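Local structure of erythrocyte membrane protein 1 (Plasmodium falciparum, 2XU0) at residues Val25-Gly30 with Pro303-Tyr308; Arg314-Trp319 with Lys431-Leu436; Lys40-Glu45 with Lys238-Gly243; Gln46-Thr51 with Trp257-Glu262. The protein forms the N-terminal NTS-DBL1 rosetting region of PfEMP1, a parasite adhesion protein, and probably binds receptors on the host cell surface. The protein carries 10 engineered substitutions. All blocks are in the same frame, centred on the assembly; numbering follows the deposited sequence.

In the fold
Three of the four contacts join the N-terminal segment to the Duffy-binding-like domain. Along the chain, 25-30, 40-45 and 46-51 come first, followed by 238-243, 257-262 and 303-308; contacts 3 and 4 therefore cross each other within the span of contact 1, and contact 2 opens only after contact 1 has closed. The centres of contacts 3 and 4 are about 14 Å apart, and Leu48 touches Tyr240. The centres of contacts 1 and 4, about 19 Å apart, are coupled by the Asp307-Arg261 salt bridge. Contact 2, its centre about 14 Å from that of contact 1, joins helices 311-338 and 429-437. The N-terminal segment is thus attached at successive points, from a buried one near the middle of the chain outward.

Contact 1 (Val25-Gly30 with Pro303-Tyr308); sequences VLENIG and PTYLDY
Gly30, on helix 22-39, and Tyr308 bring the two backbones together, their CA atoms 4.9 Å apart, where loop 303-308 of the Duffy-binding domain passes the helix with a short 3-10 turn at Leu306-Asp307. The loop opens with an ST turn: Thr304 OG1 accepts from Leu306 N at 3.1 Å. That turn donates two hydrogen bonds to a buried carboxylate from the N-terminal segment of PfEMP1. The Glu27 chain folds at chi2 (-82°), which swings its carboxylate off the helix and across the Thr304 side chain at about a right angle. Its two oxygens divide the work. Glu27 OE1 takes Tyr305 N at 2.8 Å through its syn lone pair and also lies at the edge of the Tyr305 ring. Glu27 OE2 receives Thr304 OG1 at 2.8 Å, on the syn side but slightly out of the carboxylate plane, and has a second partner in Tyr278 OH. With both oxygens engaged, the carboxylate is restrained in rotation, and the Thr304 hydroxyl gives to Glu27 while accepting from Leu306. One turn further along the helix, Gly30 lets the backbone close directly on the loop: Tyr308 CB rests 3.6 Å from Gly30 O, and Tyr305 CB 3.8 Å from Gly30 C.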
# COMPACT_ATOMS: atom_id res chain seq x y z
N VAL A 25 5.50 10.14 8.07
CA VAL A 25 6.90 10.56 7.81
C VAL A 25 7.17 10.65 6.29
O VAL A 25 7.75 11.63 5.85
CB VAL A 25 7.91 9.65 8.57
CG1 VAL A 25 9.34 9.84 8.07
CG2 VAL A 25 7.81 9.88 10.08
N LEU A 26 6.67 9.69 5.50
CA LEU A 26 6.93 9.70 4.06
C LEU A 26 6.18 10.84 3.39
O LEU A 26 6.74 11.48 2.49
CB LEU A 26 6.60 8.33 3.39
CG LEU A 26 7.35 7.08 3.91
CD1 LEU A 26 6.64 5.79 3.47
CD2 LEU A 26 8.79 7.07 3.48
N GLU A 27 4.92 11.10 3.79
CA GLU A 27 4.09 12.20 3.29
C GLU A 27 4.80 13.55 3.56
O GLU A 27 4.80 14.46 2.71
CB GLU A 27 2.73 12.22 4.02
CG GLU A 27 1.68 11.30 3.43
CD GLU A 27 0.94 11.87 2.24
OE1 GLU A 27 1.44 12.84 1.64
OE2 GLU A 27 -0.09 11.29 1.87
N ASN A 28 5.42 13.66 4.72
CA ASN A 28 6.15 14.87 5.05
C ASN A 28 7.37 15.10 4.17
O ASN A 28 7.64 16.24 3.79
CB ASN A 28 6.42 15.01 6.52
CG ASN A 28 5.18 15.41 7.28
OD1 ASN A 28 4.56 16.44 7.00
ND2 ASN A 28 4.77 14.60 8.23
N ILE A 29 8.04 14.02 3.76
CA ILE A 29 9.17 14.18 2.84
C ILE A 29 8.62 14.42 1.43
O ILE A 29 9.16 15.26 0.73
CB ILE A 29 10.20 13.02 2.94
CG1 ILE A 29 10.76 12.94 4.36
CG2 ILE A 29 11.32 13.22 1.90
CD1 ILE A 29 11.43 11.58 4.70
N GLY A 30 7.50 13.77 1.09
CA GLY A 30 6.80 13.95 -0.18
C GLY A 30 6.41 15.39 -0.47
O GLY A 30 6.51 15.84 -1.61
N PRO A 303 -4.99 16.17 -1.08
CA PRO A 303 -4.48 16.24 0.30
C PRO A 303 -3.26 15.34 0.51
O PRO A 303 -2.71 15.30 1.60
CB PRO A 303 -5.68 15.79 1.14
CG PRO A 303 -6.45 14.88 0.23
CD PRO A 303 -6.10 15.20 -1.20
N THR A 304 -2.89 14.58 -0.53
CA THR A 304 -1.79 13.62 -0.47
C THR A 304 -0.62 14.03 -1.33
O THR A 304 -0.77 14.69 -2.38
CB THR A 304 -2.28 12.15 -0.79
OG1 THR A 304 -1.17 11.26 -0.67
CG2 THR A 304 -2.82 11.99 -2.21
N TYR A 305 0.55 13.54 -0.92
CA TYR A 305 1.83 13.70 -1.62
C TYR A 305 2.51 12.34 -1.76
O TYR A 305 3.71 12.28 -1.98
CB TYR A 305 2.71 14.72 -0.89
CG TYR A 305 2.02 16.07 -0.77
CD1 TYR A 305 2.08 17.01 -1.80
CD2 TYR A 305 1.25 16.38 0.35
CE1 TYR A 305 1.45 18.25 -1.69
CE2 TYR A 305 0.60 17.62 0.46
CZ TYR A 305 0.75 18.57 -0.53
OH TYR A 305 0.12 19.77 -0.38
N LEU A 306 1.74 11.24 -1.70
CA LEU A 306 2.28 9.88 -1.86
C LEU A 306 2.83 9.68 -3.25
O LEU A 306 3.81 8.96 -3.42
CB LEU A 306 1.27 8.79 -1.50
CG LEU A 306 0.97 8.55 -0.01
CD1 LEU A 306 -0.01 7.37 0.14
CD2 LEU A 306 2.22 8.23 0.79
N ASP A 307 2.27 10.40 -4.25
CA ASP A 307 2.78 10.34 -5.63
C ASP A 307 4.22 10.93 -5.75
O ASP A 307 4.81 10.92 -6.83
CB ASP A 307 1.78 10.96 -6.62
CG ASP A 307 1.30 12.38 -6.31
OD1 ASP A 307 1.14 12.72 -5.11
OD2 ASP A 307 1.00 13.12 -7.28
N TYR A 308 4.78 11.43 -4.63
CA TYR A 308 6.16 11.94 -4.60
C TYR A 308 7.02 11.10 -3.65
O TYR A 308 8.12 11.49 -3.28
CB TYR A 308 6.22 13.46 -4.31
CG TYR A 308 5.62 14.22 -5.46
CD1 TYR A 308 6.37 14.51 -6.59
CD2 TYR A 308 4.25 14.47 -5.52
CE1 TYR A 308 5.79 15.08 -7.72
CE2 TYR A 308 3.65 14.99 -6.66
CZ TYR A 308 4.43 15.31 -7.75
OH TYR A 308 3.88 15.91 -8.86

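Contact 2 (Arg314-Trp319 with Lys431-Leu436); sequences RWFEEW and KFLNLL
Glu317 and Leu436 mark the closest backbone approach, CA to CA 6.5 Å, between two helical segments whose axes come within 10.8 Å at 49° between their N-to-C directions. The contact is apolar and turns on Phe316. A chi1 of -165° sends the Phe316 ring beside its carbonyl carbon and out from helix 311-338, where it meets Phe432, Leu433 and Leu436. Leu436 sends its CD1 methyl over one face of the ring, 3.9 Å from the Phe316 centroid and close to the ring normal, a CH-pi contact in which the two side chains cross at about a right angle. The other methyl, Leu436 CD2, turns instead to the helix backbone and lies 3.9 Å from Glu317 CA, so both branches of this leucine are used. Such packing joins helix 311-338 to the short helix 429-437, which belongs to the C-terminal subdomain of the Duffy-binding-like domain. Phe432 passes Phe316 in the opposite direction; the rings meet obliquely, planes at 36° and centroids 5.9 Å apart. Contact is made through Phe432 CE2 against Phe316 CD2, at 3.8 Å. Leu433 adds a methyl beside the para carbon, Leu433 CD2 lying 4.2 Å from Phe316 CZ. Helix 371-407 supplies further walls, with Tyr398 stacked on Phe432 and Gln394 touching Phe316. On the side of helix 186-204, the Glu317 carboxylate is engaged in a salt bridge with Arg194, and the Glu317 chain also touches Ala22 and Arg23 of helix 22-39.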
# COMPACT_ATOMS: atom_id res chain seq x y z
N ARG A 314 6.41 3.05 -0.46
CA ARG A 314 4.94 3.03 -0.40
C ARG A 314 4.46 1.58 -0.31
O ARG A 314 3.61 1.30 0.49
CB ARG A 314 4.34 3.62 -1.66
CG ARG A 314 4.61 5.10 -1.86
CD ARG A 314 3.70 5.67 -2.91
NE ARG A 314 3.48 4.82 -4.09
CZ ARG A 314 3.94 5.08 -5.31
NH1 ARG A 314 4.76 6.09 -5.51
NH2 ARG A 314 3.63 4.29 -6.32
N TRP A 315 5.04 0.67 -1.12
CA TRP A 315 4.62 -0.73 -1.10
C TRP A 315 4.95 -1.45 0.18
O TRP A 315 4.16 -2.27 0.63
CB TRP A 315 5.19 -1.50 -2.30
CG TRP A 315 4.64 -1.11 -3.65
CD1 TRP A 315 3.57 -0.30 -3.92
CD2 TRP A 315 5.01 -1.72 -4.90
NE1 TRP A 315 3.33 -0.28 -5.28
CE2 TRP A 315 4.18 -1.17 -5.90
CE3 TRP A 315 5.99 -2.67 -5.28
CZ2 TRP A 315 4.32 -1.50 -7.27
CZ3 TRP A 315 6.14 -2.97 -6.63
CH2 TRP A 315 5.33 -2.39 -7.60
N PHE A 316 6.12 -1.14 0.78
CA PHE A 316 6.55 -1.76 2.01
C PHE A 316 5.66 -1.22 3.16
O PHE A 316 5.31 -1.99 4.05
CB PHE A 316 8.06 -1.43 2.23
CG PHE A 316 8.84 -2.22 3.27
CD1 PHE A 316 8.25 -3.30 3.94
CD2 PHE A 316 10.15 -1.87 3.60
CE1 PHE A 316 8.97 -4.04 4.89
CE2 PHE A 316 10.86 -2.58 4.58
CZ PHE A 316 10.28 -3.67 5.20
N GLU A 317 5.28 0.07 3.12
CA GLU A 317 4.40 0.65 4.15
C GLU A 317 3.00 -0.01 4.04
O GLU A 317 2.41 -0.36 5.05
CB GLU A 317 4.32 2.19 4.00
CG GLU A 317 3.44 2.89 5.02
CD GLU A 317 1.94 2.90 4.75
OE1 GLU A 317 1.53 2.71 3.59
OE2 GLU A 317 1.18 3.07 5.73
N GLU A 318 2.50 -0.22 2.83
CA GLU A 318 1.21 -0.89 2.66
C GLU A 318 1.32 -2.38 3.03
O GLU A 318 0.39 -2.95 3.60
CB GLU A 318 0.74 -0.76 1.22
CG GLU A 318 -0.64 -1.32 0.94
CD GLU A 318 -1.09 -1.05 -0.47
OE1 GLU A 318 -0.32 -0.42 -1.23
OE2 GLU A 318 -2.25 -1.41 -0.81
N TRP A 319 2.50 -2.98 2.76
CA TRP A 319 2.72 -4.39 3.10
C TRP A 319 2.55 -4.56 4.60
O TRP A 319 1.84 -5.46 5.05
CB TRP A 319 4.11 -4.88 2.65
CG TRP A 319 4.39 -6.30 3.04
CD1 TRP A 319 4.14 -7.42 2.30
CD2 TRP A 319 4.86 -6.76 4.32
NE1 TRP A 319 4.46 -8.55 3.02
CE2 TRP A 319 4.90 -8.18 4.26
CE3 TRP A 319 5.32 -6.12 5.48
CZ2 TRP A 319 5.36 -8.95 5.33
CZ3 TRP A 319 5.72 -6.89 6.56
CH2 TRP A 319 5.72 -8.30 6.48
N LYS A 431 15.75 2.18 12.31
CA LYS A 431 14.94 3.40 12.47
C LYS A 431 13.73 3.41 11.52
O LYS A 431 12.67 3.86 11.91
CB LYS A 431 15.77 4.69 12.34
CG LYS A 431 16.99 4.74 13.26
CD LYS A 431 16.66 4.86 14.75
CE LYS A 431 17.82 4.45 15.62
NZ LYS A 431 17.62 4.82 17.05
N PHE A 432 13.90 2.89 10.30
CA PHE A 432 12.80 2.80 9.35
C PHE A 432 11.77 1.75 9.80
O PHE A 432 10.58 1.96 9.60
CB PHE A 432 13.30 2.57 7.89
CG PHE A 432 12.14 2.52 6.92
CD1 PHE A 432 11.59 3.69 6.41
CD2 PHE A 432 11.55 1.31 6.55
CE1 PHE A 432 10.46 3.66 5.58
CE2 PHE A 432 10.44 1.27 5.72
CZ PHE A 432 9.90 2.45 5.24
N LEU A 433 12.23 0.64 10.43
CA LEU A 433 11.34 -0.40 10.94
C LEU A 433 10.45 0.09 12.09
O LEU A 433 9.30 -0.34 12.17
CB LEU A 433 12.06 -1.73 11.28
CG LEU A 433 12.66 -2.53 10.10
CD1 LEU A 433 13.41 -3.78 10.59
CD2 LEU A 433 11.59 -2.96 9.12
N ASN A 434 10.96 1.04 12.90
CA ASN A 434 10.21 1.70 13.98
C ASN A 434 9.03 2.46 13.40
O ASN A 434 7.98 2.48 14.01
CB ASN A 434 11.09 2.73 14.75
CG ASN A 434 12.26 2.18 15.54
OD1 ASN A 434 13.24 2.89 15.80
ND2 ASN A 434 12.17 0.94 16.00
N LEU A 435 9.19 3.07 12.21
CA LEU A 435 8.10 3.78 11.53
C LEU A 435 6.98 2.79 11.15
O LEU A 435 5.79 3.13 11.27
CB LEU A 435 8.61 4.50 10.26
CG LEU A 435 9.72 5.55 10.43
CD1 LEU A 435 9.99 6.28 9.10
CD2 LEU A 435 9.45 6.52 11.60
N LEU A 436 7.36 1.57 10.71
CA LEU A 436 6.39 0.53 10.35
C LEU A 436 5.63 0.09 11.59
O LEU A 436 4.41 -0.06 11.51
CB LEU A 436 7.05 -0.66 9.61
CG LEU A 436 7.75 -0.35 8.28
CD1 LEU A 436 8.33 -1.60 7.71
CD2 LEU A 436 6.80 0.35 7.26

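Contact 3 (Lys40-Glu45 with Lys238-Gly243); sequences KKNPYE and KHYAHG
Tyr240 OH has two polar partners: the stronger is Asp255 OD2, which shares a hydrogen bond with it, while Asn42 ND2 approaches Tyr240 OH at 2.8 Å in a weak bond bent to 123° at the hydrogen. The amide nitrogen comes in at the edge of the tyrosine ring, near its plane, while the amide itself is turned 75° against that ring. Asn42 OD1 also accepts from Tyr44 N at 3.1 Å, the donor standing well above the carbonyl plane; this is an Asx turn within the type I beta turn from Asn42 to Glu45. Asn42 OD1 is 3.6 Å from His239 NE2, oblique to the ring and not a hydrogen bond. The Tyr44 ring meets that of His239 obliquely, centroids 5.2 Å apart, and puts Tyr44 CD2 over one imidazole face. His239 CB also touches Tyr44 CE2 at 3.6 Å. Lys238 NZ adds a weak bond to Tyr44 OH, 3.2 Å long, its stronger partner being Glu235 O. The contact sets the loop of the N-terminal segment, after helix 22-39, against the end of helix 234-239 of the Duffy-binding domain, with helix 249-268 alongside, bringing Asp255 against Asn42 and Leu252 against Tyr240.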
# COMPACT_ATOMS: atom_id res chain seq x y z
N LYS A 40 10.35 26.07 -9.43
CA LYS A 40 10.78 26.67 -10.68
C LYS A 40 9.60 26.83 -11.64
O LYS A 40 8.81 25.90 -11.83
CB LYS A 40 11.93 25.87 -11.33
CG LYS A 40 11.63 24.40 -11.72
CD LYS A 40 11.75 23.36 -10.56
CE LYS A 40 13.14 23.21 -9.96
NZ LYS A 40 14.15 22.72 -10.94
N LYS A 41 9.48 28.03 -12.23
CA LYS A 41 8.41 28.31 -13.18
C LYS A 41 8.66 27.60 -14.50
O LYS A 41 9.79 27.56 -15.01
CB LYS A 41 8.22 29.83 -13.37
CG LYS A 41 6.94 30.20 -14.11
CD LYS A 41 6.10 31.22 -13.36
CE LYS A 41 4.79 31.52 -14.05
NZ LYS A 41 4.96 32.17 -15.37
N ASN A 42 7.60 26.98 -15.01
CA ASN A 42 7.62 26.30 -16.28
C ASN A 42 6.76 27.17 -17.22
O ASN A 42 5.54 27.27 -17.03
CB ASN A 42 7.10 24.86 -16.17
CG ASN A 42 6.95 24.15 -17.50
OD1 ASN A 42 7.46 24.59 -18.54
ND2 ASN A 42 6.22 23.06 -17.51
N PRO A 43 7.40 27.85 -18.20
CA PRO A 43 6.63 28.72 -19.10
C PRO A 43 5.69 27.97 -20.04
O PRO A 43 4.78 28.56 -20.59
CB PRO A 43 7.72 29.45 -19.91
CG PRO A 43 9.00 29.18 -19.20
CD PRO A 43 8.84 27.87 -18.54
N TYR A 44 5.91 26.66 -20.18
CA TYR A 44 5.20 25.80 -21.13
C TYR A 44 4.09 24.92 -20.57
O TYR A 44 3.50 24.14 -21.32
CB TYR A 44 6.24 25.02 -21.95
CG TYR A 44 7.41 25.89 -22.36
CD1 TYR A 44 7.29 26.83 -23.38
CD2 TYR A 44 8.60 25.87 -21.64
CE1 TYR A 44 8.34 27.67 -23.73
CE2 TYR A 44 9.66 26.72 -21.97
CZ TYR A 44 9.53 27.61 -23.02
OH TYR A 44 10.57 28.43 -23.36
N GLU A 45 3.75 25.11 -19.27
CA GLU A 45 2.74 24.39 -18.50
C GLU A 45 1.42 24.14 -19.21
O GLU A 45 0.93 23.01 -19.24
CB GLU A 45 2.48 25.11 -17.17
CG GLU A 45 3.49 24.75 -16.09
CD GLU A 45 3.08 25.01 -14.66
OE1 GLU A 45 1.88 25.26 -14.40
OE2 GLU A 45 3.97 24.95 -13.77
N LYS A 238 12.42 22.41 -26.77
CA LYS A 238 13.81 22.54 -26.33
C LYS A 238 13.94 22.50 -24.81
O LYS A 238 14.94 22.02 -24.30
CB LYS A 238 14.56 23.73 -26.98
CG LYS A 238 14.03 25.12 -26.66
CD LYS A 238 14.95 25.87 -25.70
CE LYS A 238 14.32 27.12 -25.14
NZ LYS A 238 13.28 26.82 -24.12
N HIS A 239 12.89 22.98 -24.10
CA HIS A 239 12.82 22.93 -22.64
C HIS A 239 12.79 21.45 -22.21
O HIS A 239 13.45 21.08 -21.24
CB HIS A 239 11.57 23.67 -22.14
CG HIS A 239 11.42 23.70 -20.65
ND1 HIS A 239 12.08 24.64 -19.89
CD2 HIS A 239 10.69 22.91 -19.84
CE1 HIS A 239 11.73 24.39 -18.63
NE2 HIS A 239 10.89 23.36 -18.56
N TYR A 240 12.07 20.61 -22.98
CA TYR A 240 11.96 19.17 -22.75
C TYR A 240 12.94 18.37 -23.61
O TYR A 240 12.63 17.27 -24.05
CB TYR A 240 10.51 18.72 -22.96
CG TYR A 240 9.59 19.25 -21.88
CD1 TYR A 240 8.71 20.29 -22.14
CD2 TYR A 240 9.65 18.75 -20.58
CE1 TYR A 240 7.88 20.80 -21.15
CE2 TYR A 240 8.83 19.25 -19.58
CZ TYR A 240 7.94 20.28 -19.86
OH TYR A 240 7.12 20.80 -18.89
N ALA A 241 14.12 18.92 -23.83
CA ALA A 241 15.10 18.23 -24.65
C ALA A 241 16.39 17.98 -23.92
O ALA A 241 16.82 18.83 -23.14
CB ALA A 241 15.38 19.03 -25.92
N HIS A 242 17.04 16.85 -24.22
CA HIS A 242 18.38 16.52 -23.73
C HIS A 242 19.37 17.43 -24.51
O HIS A 242 18.97 18.09 -25.49
CB HIS A 242 18.69 15.02 -24.00
CG HIS A 242 17.92 14.04 -23.18
ND1 HIS A 242 17.88 14.12 -21.79
CD2 HIS A 242 17.24 12.94 -23.57
CE1 HIS A 242 17.17 13.08 -21.39
NE2 HIS A 242 16.75 12.34 -22.42
N GLY A 243 20.63 17.48 -24.08
CA GLY A 243 21.66 18.30 -24.73
C GLY A 243 21.80 18.04 -26.22
O GLY A 243 21.89 18.99 -27.01

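Contact 4 (Gln46-Thr51 with Trp257-Glu262); sequences QQLKGT and WTINRE
The Asn260 side chain leaves its helix with CG anti to the carbonyl carbon (chi1 -63°), and a further turn at chi2 (-80°) turns the edge of the amide, with its N-H and its carbonyl oxygen, to segment 46-51, where it can reach two backbone groups at once. Asn260 ND2 gives to Leu48 O at 3.0 Å, a nearly straight bond (170°) lying in the plane of the amide, although the donor is tilted from the Leu48 carbonyl plane. Asn260 OD1 accepts Gly50 N at 2.8 Å on a lone pair, in its carbonyl plane. The two bonds straddle Lys49, so the amide bridges the segment on either side of that residue and is fixed against rotation. Asn260 ND2 has another partner in Trp256 O, within its own helix. Ile259, one residue earlier, supplies the apolar half of the contact through both its branches. Ile259 CG2 lies 3.6 Å from Lys49 CA and also touches Lys49 CD. Ile259 CD1 meets Leu48 CB at 3.9 Å, the two side chains crossing at about a right angle. Leu48 is buried against Leu252 and Tyr240 as well. Beyond the bridge, Gly50 O accepts a hydrogen bond from Gln263 NE2, a turn further along helix 249-268. One asparagine amide thus serves both a C=O and an N-H of the irregular N-terminal segment of PfEMP1, which is laid along a helix of the Duffy-binding domain.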
# COMPACT_ATOMS: atom_id res chain seq x y z
N GLN A 46 0.86 25.19 -19.81
CA GLN A 46 -0.43 25.17 -20.50
C GLN A 46 -0.50 24.23 -21.70
O GLN A 46 -1.60 23.79 -22.04
CB GLN A 46 -0.93 26.60 -20.84
CG GLN A 46 -0.54 27.71 -19.84
CD GLN A 46 0.94 28.11 -19.84
OE1 GLN A 46 1.71 27.81 -20.76
NE2 GLN A 46 1.37 28.76 -18.77
N GLN A 47 0.66 23.88 -22.30
CA GLN A 47 0.73 22.96 -23.45
C GLN A 47 0.57 21.50 -23.00
O GLN A 47 0.28 20.62 -23.83
CB GLN A 47 2.07 23.12 -24.21
CG GLN A 47 2.06 24.20 -25.28
CD GLN A 47 2.30 25.56 -24.71
OE1 GLN A 47 1.38 26.26 -24.28
NE2 GLN A 47 3.56 25.98 -24.68
N LEU A 48 0.78 21.24 -21.70
CA LEU A 48 0.69 19.92 -21.06
C LEU A 48 -0.59 19.83 -20.25
O LEU A 48 -1.01 18.73 -19.89
CB LEU A 48 1.90 19.67 -20.15
CG LEU A 48 3.29 19.55 -20.80
CD1 LEU A 48 4.29 19.14 -19.78
CD2 LEU A 48 3.29 18.54 -21.95
N LYS A 49 -1.23 20.98 -19.99
CA LYS A 49 -2.48 21.06 -19.26
C LYS A 49 -3.61 20.43 -20.08
O LYS A 49 -3.79 20.77 -21.25
CB LYS A 49 -2.80 22.51 -18.88
CG LYS A 49 -4.02 22.67 -17.97
CD LYS A 49 -3.64 22.82 -16.50
CE LYS A 49 -4.81 23.26 -15.65
NZ LYS A 49 -5.89 22.24 -15.59
N GLY A 50 -4.30 19.49 -19.46
CA GLY A 50 -5.40 18.78 -20.09
C GLY A 50 -6.75 19.40 -19.80
O GLY A 50 -7.08 19.68 -18.64
N THR A 51 -7.54 19.61 -20.85
CA THR A 51 -8.88 20.17 -20.76
C THR A 51 -9.86 19.23 -21.45
O THR A 51 -9.70 18.92 -22.64
CB THR A 51 -8.91 21.69 -21.11
OG1 THR A 51 -10.10 22.28 -20.61
CG2 THR A 51 -8.74 21.99 -22.60
N TRP A 257 2.35 14.81 -15.28
CA TRP A 257 1.71 14.32 -14.07
C TRP A 257 1.44 15.46 -13.10
O TRP A 257 0.30 15.66 -12.67
CB TRP A 257 2.53 13.21 -13.38
CG TRP A 257 1.89 12.75 -12.09
CD1 TRP A 257 2.21 13.15 -10.83
CD2 TRP A 257 0.64 12.04 -11.98
NE1 TRP A 257 1.33 12.62 -9.92
CE2 TRP A 257 0.32 11.99 -10.60
CE3 TRP A 257 -0.21 11.42 -12.91
CZ2 TRP A 257 -0.78 11.27 -10.13
CZ3 TRP A 257 -1.30 10.70 -12.44
CH2 TRP A 257 -1.59 10.65 -11.06
N THR A 258 2.49 16.19 -12.76
CA THR A 258 2.44 17.33 -11.86
C THR A 258 1.37 18.33 -12.24
O THR A 258 0.65 18.80 -11.36
CB THR A 258 3.83 17.94 -11.75
OG1 THR A 258 4.71 16.92 -11.26
CG2 THR A 258 3.87 19.15 -10.82
N ILE A 259 1.25 18.61 -13.55
CA ILE A 259 0.29 19.57 -14.07
C ILE A 259 -1.15 19.09 -13.98
O ILE A 259 -2.03 19.87 -13.62
CB ILE A 259 0.71 20.06 -15.49
CG1 ILE A 259 1.91 21.04 -15.40
CG2 ILE A 259 -0.46 20.73 -16.24
CD1 ILE A 259 2.87 20.99 -16.64
N ASN A 260 -1.38 17.80 -14.25
CA ASN A 260 -2.74 17.26 -14.26
C ASN A 260 -3.16 16.50 -13.04
O ASN A 260 -4.30 16.04 -12.99
CB ASN A 260 -2.94 16.41 -15.53
CG ASN A 260 -2.82 17.22 -16.80
OD1 ASN A 260 -3.75 17.91 -17.20
ND2 ASN A 260 -1.65 17.24 -17.38
N ARG A 261 -2.26 16.33 -12.05
CA ARG A 261 -2.55 15.52 -10.85
C ARG A 261 -3.81 15.91 -10.10
O ARG A 261 -4.49 15.05 -9.56
CB ARG A 261 -1.33 15.39 -9.92
CG ARG A 261 -0.95 16.69 -9.20
CD ARG A 261 0.36 16.57 -8.44
NE ARG A 261 0.25 15.72 -7.25
CZ ARG A 261 -0.09 16.14 -6.05
NH1 ARG A 261 -0.40 17.42 -5.85
NH2 ARG A 261 -0.12 15.30 -5.03
N GLU A 262 -4.14 17.22 -10.08
CA GLU A 262 -5.30 17.74 -9.38
C GLU A 262 -6.61 17.20 -9.94
O GLU A 262 -7.42 16.73 -9.16
CB GLU A 262 -5.28 19.26 -9.35
CG GLU A 262 -6.44 19.83 -8.56
CD GLU A 262 -6.53 21.34 -8.64
OE1 GLU A 262 -7.60 21.85 -9.04
OE2 GLU A 262 -5.54 22.02 -8.27